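Local coordinates for signal recognition 54 kDa protein (Pyrococcus furiosus, PDB 3DM5), which belongs to the SRP54 family of signal recognition particle proteins, joining a helical bundle, a P-loop nucleotide-binding domain that holds GDP, and a signal peptide binding domain, at residues 37-41 / 42-46; 64-67 / 68-71; 149-153 / 154-158. All coordinates share one frame; numbering follows the deposited sequence.

Interaction 1 (37-41 / 42-46); sequences RALIQ and ADVNV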
loop_
_atom_site.group_PDB
_atom_site.type_symbol
_atom_site.label_atom_id
_atom_site.label_comp_id
_atom_site.label_asym_id
_atom_site.label_seq_id
_atom_site.Cartn_x
_atom_site.Cartn_y
_atom_site.Cartn_z
ATOM N N ARG A 37 5.550 2.325 16.236
ATOM C CA ARG A 37 5.074 1.707 15.003
ATOM C C ARG A 37 6.012 1.946 13.830
ATOM O O ARG A 37 6.300 1.021 13.056
ATOM C CB ARG A 37 3.642 2.142 14.671
ATOM C CG ARG A 37 2.570 1.179 15.197
ATOM C CD ARG A 37 1.130 1.605 14.845
ATOM N NE ARG A 37 0.488 2.331 15.945
ATOM C CZ ARG A 37 0.247 3.642 15.954
ATOM N NH1 ARG A 37 0.584 4.390 14.908
ATOM N NH2 ARG A 37 -0.341 4.202 17.011
ATOM N N ALA A 38 6.499 3.177 13.689
ATOM C CA ALA A 38 7.367 3.499 12.566
ATOM C C ALA A 38 8.655 2.709 12.702
ATOM O O ALA A 38 9.075 2.039 11.763
ATOM C CB ALA A 38 7.649 4.990 12.503
ATOM N N LEU A 39 9.265 2.789 13.883
ATOM C CA LEU A 39 10.508 2.071 14.195
ATOM C C LEU A 39 10.413 0.564 13.985
ATOM O O LEU A 39 11.240 -0.006 13.267
ATOM C CB LEU A 39 10.983 2.381 15.629
ATOM C CG LEU A 39 12.113 3.402 15.816
ATOM C CD1 LEU A 39 12.284 4.348 14.630
ATOM C CD2 LEU A 39 11.963 4.166 17.103
ATOM N N ILE A 40 9.421 -0.074 14.605
ATOM C CA ILE A 40 9.248 -1.531 14.508
ATOM C C ILE A 40 9.101 -1.984 13.055
ATOM O O ILE A 40 9.584 -3.050 12.659
ATOM C CB ILE A 40 8.010 -2.026 15.279
ATOM C CG1 ILE A 40 8.176 -1.814 16.785
ATOM C CG2 ILE A 40 7.784 -3.493 15.001
ATOM C CD1 ILE A 40 9.212 -2.689 17.382
ATOM N N GLN A 41 8.431 -1.150 12.269
ATOM C CA GLN A 41 8.180 -1.437 10.879
ATOM C C GLN A 41 9.457 -1.389 10.040
ATOM O O GLN A 41 9.526 -2.011 8.995
ATOM C CB GLN A 41 7.151 -0.449 10.338
ATOM C CG GLN A 41 6.580 -0.830 8.994
ATOM C CD GLN A 41 5.301 -0.089 8.682
ATOM O OE1 GLN A 41 5.254 1.147 8.701
ATOM N NE2 GLN A 41 4.249 -0.844 8.388
ATOM N N ALA A 42 10.456 -0.640 10.502
ATOM C CA ALA A 42 11.746 -0.539 9.822
ATOM C C ALA A 42 12.723 -1.566 10.404
ATOM O O ALA A 42 13.940 -1.494 10.189
ATOM C CB ALA A 42 12.303 0.875 9.939
ATOM N N ASP A 43 12.168 -2.509 11.158
ATOM C CA ASP A 43 12.905 -3.640 11.716
ATOM C C ASP A 43 13.831 -3.256 12.854
ATOM O O ASP A 43 14.827 -3.934 13.094
ATOM C CB ASP A 43 13.677 -4.401 10.634
ATOM C CG ASP A 43 14.208 -5.746 11.129
ATOM O OD1 ASP A 43 15.068 -6.351 10.445
ATOM O OD2 ASP A 43 13.766 -6.191 12.208
ATOM N N VAL A 44 13.521 -2.178 13.564
ATOM C CA VAL A 44 14.326 -1.868 14.743
ATOM C C VAL A 44 13.978 -2.841 15.868
ATOM O O VAL A 44 12.800 -3.026 16.179
ATOM C CB VAL A 44 14.176 -0.392 15.235
ATOM C CG1 VAL A 44 15.006 -0.174 16.481
ATOM C CG2 VAL A 44 14.609 0.567 14.179
ATOM N N ASN A 45 14.998 -3.468 16.452
ATOM C CA ASN A 45 14.812 -4.367 17.586
ATOM C C ASN A 45 13.780 -3.824 18.562
ATOM O O ASN A 45 13.831 -2.650 18.941
ATOM C CB ASN A 45 16.134 -4.567 18.319
ATOM C CG ASN A 45 15.999 -5.475 19.528
ATOM O OD1 ASN A 45 15.992 -6.690 19.398
ATOM N ND2 ASN A 45 15.888 -4.887 20.708
ATOM N N VAL A 46 12.853 -4.674 18.988
ATOM C CA VAL A 46 11.782 -4.215 19.879
ATOM C C VAL A 46 12.287 -3.686 21.205
ATOM O O VAL A 46 11.855 -2.631 21.648
ATOM C CB VAL A 46 10.727 -5.280 20.148
ATOM C CG1 VAL A 46 9.800 -4.802 21.237
ATOM C CG2 VAL A 46 9.940 -5.555 18.878
#
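Leu39 and Ile40 leave the end of helix 25-41 on different sides, and each meets a valine of the chain that follows. On one side Leu39 CG lies 4.1 Å from Val44 CG2, the two side chains slanting past each other; Val44 CG2 sits beside the backbone N, and CG1 is anti to that N (chi1 178°). On the other side Ile40 starts off pointing away, but the bend at chi2 (-69°) swings CD1 back until it meets Val46 CG2.

Between the two pairs runs a Schellman motif. Val44 N reaches back to Leu39 O at 3.2 Å in a nearly straight bond, and Asp43 N bonds Ile40 O at 3.0 Å; Asp43 is the C-prime residue, with phi at +72°. Leu39 O also accepts Ala42 N at 2.9 Å, and its two donors come from opposite faces of the carbonyl plane.

Leu39, Ile40 and Val44 all pack on Val49 of helix 46-62, for which Asn45 is the N-cap, while Leu6 of helix 5-19 covers Leu39 and Ala42. Ile40 also meets Ile40 of the second subunit. The chemistry is thus divided: backbone amides bind Leu39 O and Ile40 O at the end of the helix, while aliphatic groups on both flanks, with helices 5-19 and 46-62, leave this bend of the helical bundle domain buried.

Interaction 2 (64-67 / 68-71); sequences KPPA and GISK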
loop_
_atom_site.group_PDB
_atom_site.type_symbol
_atom_site.label_atom_id
_atom_site.label_comp_id
_atom_site.label_asym_id
_atom_site.label_seq_id
_atom_site.Cartn_x
_atom_site.Cartn_y
_atom_site.Cartn_z
ATOM N N LYS A 64 10.428 20.561 31.936
ATOM C CA LYS A 64 9.924 21.898 31.683
ATOM C C LYS A 64 10.698 22.537 30.538
ATOM O O LYS A 64 11.929 22.557 30.539
ATOM C CB LYS A 64 9.996 22.760 32.950
ATOM N N PRO A 65 9.970 23.049 29.543
ATOM C CA PRO A 65 10.623 23.742 28.435
ATOM C C PRO A 65 11.366 24.951 28.973
ATOM O O PRO A 65 10.798 25.693 29.776
ATOM C CB PRO A 65 9.447 24.199 27.563
ATOM C CG PRO A 65 8.324 23.302 27.926
ATOM C CD PRO A 65 8.510 22.974 29.371
ATOM N N PRO A 66 12.626 25.140 28.555
ATOM C CA PRO A 66 13.416 26.321 28.911
ATOM C C PRO A 66 12.672 27.616 28.593
ATOM O O PRO A 66 11.687 27.603 27.849
ATOM C CB PRO A 66 14.649 26.193 28.004
ATOM C CG PRO A 66 14.236 25.220 26.938
ATOM C CD PRO A 66 13.394 24.245 27.683
ATOM N N ALA A 67 13.159 28.720 29.151
ATOM C CA ALA A 67 12.525 30.034 29.028
ATOM C C ALA A 67 12.243 30.464 27.590
ATOM O O ALA A 67 13.163 30.563 26.774
ATOM C CB ALA A 67 13.386 31.081 29.716
ATOM N N GLY A 68 10.972 30.731 27.293
ATOM C CA GLY A 68 10.568 31.206 25.979
ATOM C C GLY A 68 10.414 30.114 24.931
ATOM O O GLY A 68 10.320 30.400 23.731
ATOM N N ILE A 69 10.392 28.862 25.387
ATOM C CA ILE A 69 10.243 27.703 24.509
ATOM C C ILE A 69 8.981 26.950 24.900
ATOM O O ILE A 69 8.849 26.533 26.049
ATOM C CB ILE A 69 11.457 26.753 24.636
ATOM C CG1 ILE A 69 12.737 27.447 24.173
ATOM C CG2 ILE A 69 11.252 25.486 23.828
ATOM C CD1 ILE A 69 12.665 27.970 22.762
ATOM N N SER A 70 8.049 26.776 23.962
ATOM C CA SER A 70 6.792 26.091 24.296
ATOM C C SER A 70 6.994 24.616 24.608
ATOM O O SER A 70 8.009 24.019 24.235
ATOM C CB SER A 70 5.739 26.242 23.195
ATOM O OG SER A 70 6.231 25.818 21.945
ATOM N N LYS A 71 6.015 24.034 25.295
ATOM C CA LYS A 71 6.031 22.604 25.575
ATOM C C LYS A 71 6.164 21.885 24.231
ATOM O O LYS A 71 6.970 20.975 24.071
ATOM C CB LYS A 71 4.745 22.188 26.295
ATOM C CG LYS A 71 4.067 23.324 27.075
ATOM C CD LYS A 71 3.187 24.186 26.159
ATOM C CE LYS A 71 2.757 25.504 26.807
ATOM N NZ LYS A 71 3.725 26.603 26.506
#
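A type II beta turn from Pro66 to Ile69 doubles the chain back on itself in the loop between helices 46-62 and 71-86, closed by Ile69 N bonding Pro66 O at 3.1 Å. The donor is tilted 26° from the carbonyl plane. Gly68 holds the third position of the turn with phi at +81°, a value that glycine adopts readily.

Across the turn the Pro66 ring and the Ile69 side chain lie at a slant, with Pro66 CG 3.9 Å from Ile69 CG1. That branch stands beside its own backbone N (chi1 -63°), which points it at the ring, whereas CG2 looks to Pro65, lying 4.3 Å from Pro65 CB. His74 of helix 71-86 touches Pro65, Pro66 and Ile69 together, and Glu314 of the third subunit packs on Pro66 and Ile69.

Just beyond the turn, Ser70 is the N-cap of helix 71-86: its OG caps a backbone N of the first turn, and its own N bonds Glu73 OE1, an exchange consistent with a capping box. The Pro65 ring leans against this helix start, its CG lying 4.1 Å from Lys71 CB.

Interaction 3 (149-153 / 154-158); sequences QLLDR and YHIEV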
loop_
_atom_site.group_PDB
_atom_site.type_symbol
_atom_site.label_atom_id
_atom_site.label_comp_id
_atom_site.label_asym_id
_atom_site.label_seq_id
_atom_site.Cartn_x
_atom_site.Cartn_y
_atom_site.Cartn_z
ATOM N N GLN A 149 36.570 -2.382 -13.805
ATOM C CA GLN A 149 35.333 -1.831 -14.366
ATOM C C GLN A 149 34.880 -0.537 -13.664
ATOM O O GLN A 149 34.570 0.455 -14.315
ATOM C CB GLN A 149 34.212 -2.888 -14.329
ATOM C CG GLN A 149 32.806 -2.319 -14.365
ATOM C CD GLN A 149 31.778 -3.237 -13.719
ATOM O OE1 GLN A 149 32.065 -4.386 -13.409
ATOM N NE2 GLN A 149 30.583 -2.730 -13.513
ATOM N N LEU A 150 34.848 -0.541 -12.337
ATOM C CA LEU A 150 34.371 0.634 -11.616
ATOM C C LEU A 150 35.375 1.788 -11.583
ATOM O O LEU A 150 34.998 2.953 -11.433
ATOM C CB LEU A 150 33.978 0.265 -10.176
ATOM C CG LEU A 150 32.904 -0.812 -9.987
ATOM C CD1 LEU A 150 32.772 -1.283 -8.532
ATOM C CD2 LEU A 150 31.593 -0.288 -10.509
ATOM N N LEU A 151 36.655 1.466 -11.713
ATOM C CA LEU A 151 37.683 2.400 -11.285
ATOM C C LEU A 151 38.609 2.919 -12.386
ATOM O O LEU A 151 39.215 3.970 -12.227
ATOM C CB LEU A 151 38.489 1.783 -10.138
ATOM C CG LEU A 151 37.828 1.749 -8.756
ATOM C CD1 LEU A 151 38.727 1.052 -7.758
ATOM C CD2 LEU A 151 37.475 3.154 -8.278
ATOM N N ASP A 152 38.707 2.196 -13.498
ATOM C CA ASP A 152 39.598 2.624 -14.596
ATOM C C ASP A 152 39.300 4.048 -15.085
ATOM O O ASP A 152 40.236 4.809 -15.364
ATOM C CB ASP A 152 39.561 1.668 -15.792
ATOM C CG ASP A 152 40.323 0.370 -15.560
ATOM O OD1 ASP A 152 40.931 0.195 -14.486
ATOM O OD2 ASP A 152 40.307 -0.485 -16.482
ATOM N N ARG A 153 38.013 4.401 -15.184
ATOM C CA ARG A 153 37.610 5.713 -15.688
ATOM C C ARG A 153 38.283 6.794 -14.877
ATOM O O ARG A 153 38.480 7.897 -15.359
ATOM C CB ARG A 153 36.094 5.949 -15.590
ATOM C CG ARG A 153 35.273 4.750 -15.165
ATOM C CD ARG A 153 33.766 5.057 -15.117
ATOM N NE ARG A 153 33.009 3.828 -15.370
ATOM C CZ ARG A 153 32.423 3.082 -14.434
ATOM N NH1 ARG A 153 32.454 3.447 -13.146
ATOM N NH2 ARG A 153 31.789 1.968 -14.799
ATOM N N TYR A 154 38.610 6.490 -13.630
ATOM C CA TYR A 154 39.141 7.522 -12.752
ATOM C C TYR A 154 40.647 7.408 -12.647
ATOM O O TYR A 154 41.292 8.202 -11.973
ATOM C CB TYR A 154 38.446 7.481 -11.387
ATOM C CG TYR A 154 36.941 7.533 -11.527
ATOM C CD1 TYR A 154 36.285 8.732 -11.796
ATOM C CD2 TYR A 154 36.181 6.377 -11.420
ATOM C CE1 TYR A 154 34.906 8.773 -11.941
ATOM C CE2 TYR A 154 34.813 6.407 -11.563
ATOM C CZ TYR A 154 34.181 7.601 -11.826
ATOM O OH TYR A 154 32.819 7.617 -11.956
ATOM N N HIS A 155 41.208 6.432 -13.356
ATOM C CA HIS A 155 42.652 6.192 -13.331
ATOM C C HIS A 155 43.157 5.834 -11.933
ATOM O O HIS A 155 44.345 5.924 -11.648
ATOM C CB HIS A 155 43.408 7.400 -13.878
ATOM C CG HIS A 155 43.015 7.764 -15.271
ATOM N ND1 HIS A 155 43.357 6.994 -16.362
ATOM C CD2 HIS A 155 42.303 8.809 -15.754
ATOM C CE1 HIS A 155 42.871 7.549 -17.459
ATOM N NE2 HIS A 155 42.229 8.652 -17.117
ATOM N N ILE A 156 42.236 5.432 -11.068
ATOM C CA ILE A 156 42.591 4.902 -9.780
ATOM C C ILE A 156 43.145 3.507 -9.978
ATOM O O ILE A 156 42.449 2.625 -10.480
ATOM C CB ILE A 156 41.380 4.854 -8.842
ATOM C CG1 ILE A 156 40.876 6.273 -8.588
ATOM C CG2 ILE A 156 41.754 4.195 -7.523
ATOM C CD1 ILE A 156 39.614 6.345 -7.744
ATOM N N GLU A 157 44.403 3.324 -9.586
ATOM C CA GLU A 157 45.055 2.030 -9.700
ATOM C C GLU A 157 44.384 0.926 -8.896
ATOM O O GLU A 157 44.033 1.099 -7.732
ATOM C CB GLU A 157 46.531 2.114 -9.294
ATOM C CG GLU A 157 47.101 0.771 -8.867
ATOM C CD GLU A 157 48.597 0.667 -9.070
ATOM O OE1 GLU A 157 49.279 1.717 -9.018
ATOM O OE2 GLU A 157 49.078 -0.472 -9.284
ATOM N N VAL A 158 44.239 -0.221 -9.544
ATOM C CA VAL A 158 43.731 -1.422 -8.912
ATOM C C VAL A 158 44.790 -2.519 -9.030
ATOM O O VAL A 158 44.955 -3.099 -10.110
ATOM C CB VAL A 158 42.428 -1.919 -9.613
ATOM C CG1 VAL A 158 41.923 -3.213 -8.998
ATOM C CG2 VAL A 158 41.363 -0.869 -9.562
#
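The Tyr154 ring is overlapped on one face by Arg153 CB, a CH-pi contact with the carbon 4.3 Å from the ring centroid and only 13° off the normal. From there the arginine chain, extended from CG to NE, runs alongside the tyrosine in the same direction. Its guanidinium stands almost perpendicular to the ring, at 87°, and Tyr154 CE2 lies at its edge, near the guanidinium plane, while Gln149 O lies over one guanidinium face. The ring in turn presents its own edge to Leu150 O, which lies in the ring plane 3.5 Å from Tyr154 CE2.

Behind these side chains the backbone turns off helix 142-151. Tyr154 N bonds Leu151 O at 2.9 Å, and His155 N bonds Asp152 O at 2.8 Å, both donors standing above the carbonyl planes. His155 has positive phi (+61°), and one face of its imidazole is turned to Asp152 O. The carboxylate of Asp152 belongs to another partner, a salt bridge from OD1 to Arg148.

Leu151 fills the inside of the turn with both branches: CD2 lies 3.9 Å from Ile156 CD1, and CD1 lies 3.7 Å from Val158 CG2, where the side chains cross at about a right angle.

This is the helix-to-strand turn of the beta-alpha-beta unit 131-135, 142-151 and 157-159. Leu151, Ile156 and Val158 all rest on Val133 of strand 131-135, which pairs with strand 157-159, an edge strand of the sheet within this chain, while Tyr154 packs against Arg122 and Gln125 of helix 113-125.

In the fold
All three contacts are local chain reversals, but they serve different joints. Interactions 1 and 2 both belong to the helical bundle domain, near the two ends of helix 46-62, with centres about 30 Å apart. Interaction 1 is buried and aliphatic, while interaction 2 lies at the surface and relies on proline rings and a single turn bond. Interaction 3, partly buried, belongs to the P-loop domain; its centre is about 55 Å from that of interaction 2, on the opposite side of the chain's centre. Like interaction 1 it follows a helix with backbone bonds and a positive-phi residue, yet it leads into a strand and adds a CH-pi contact between an arginine CB and a tyrosine ring.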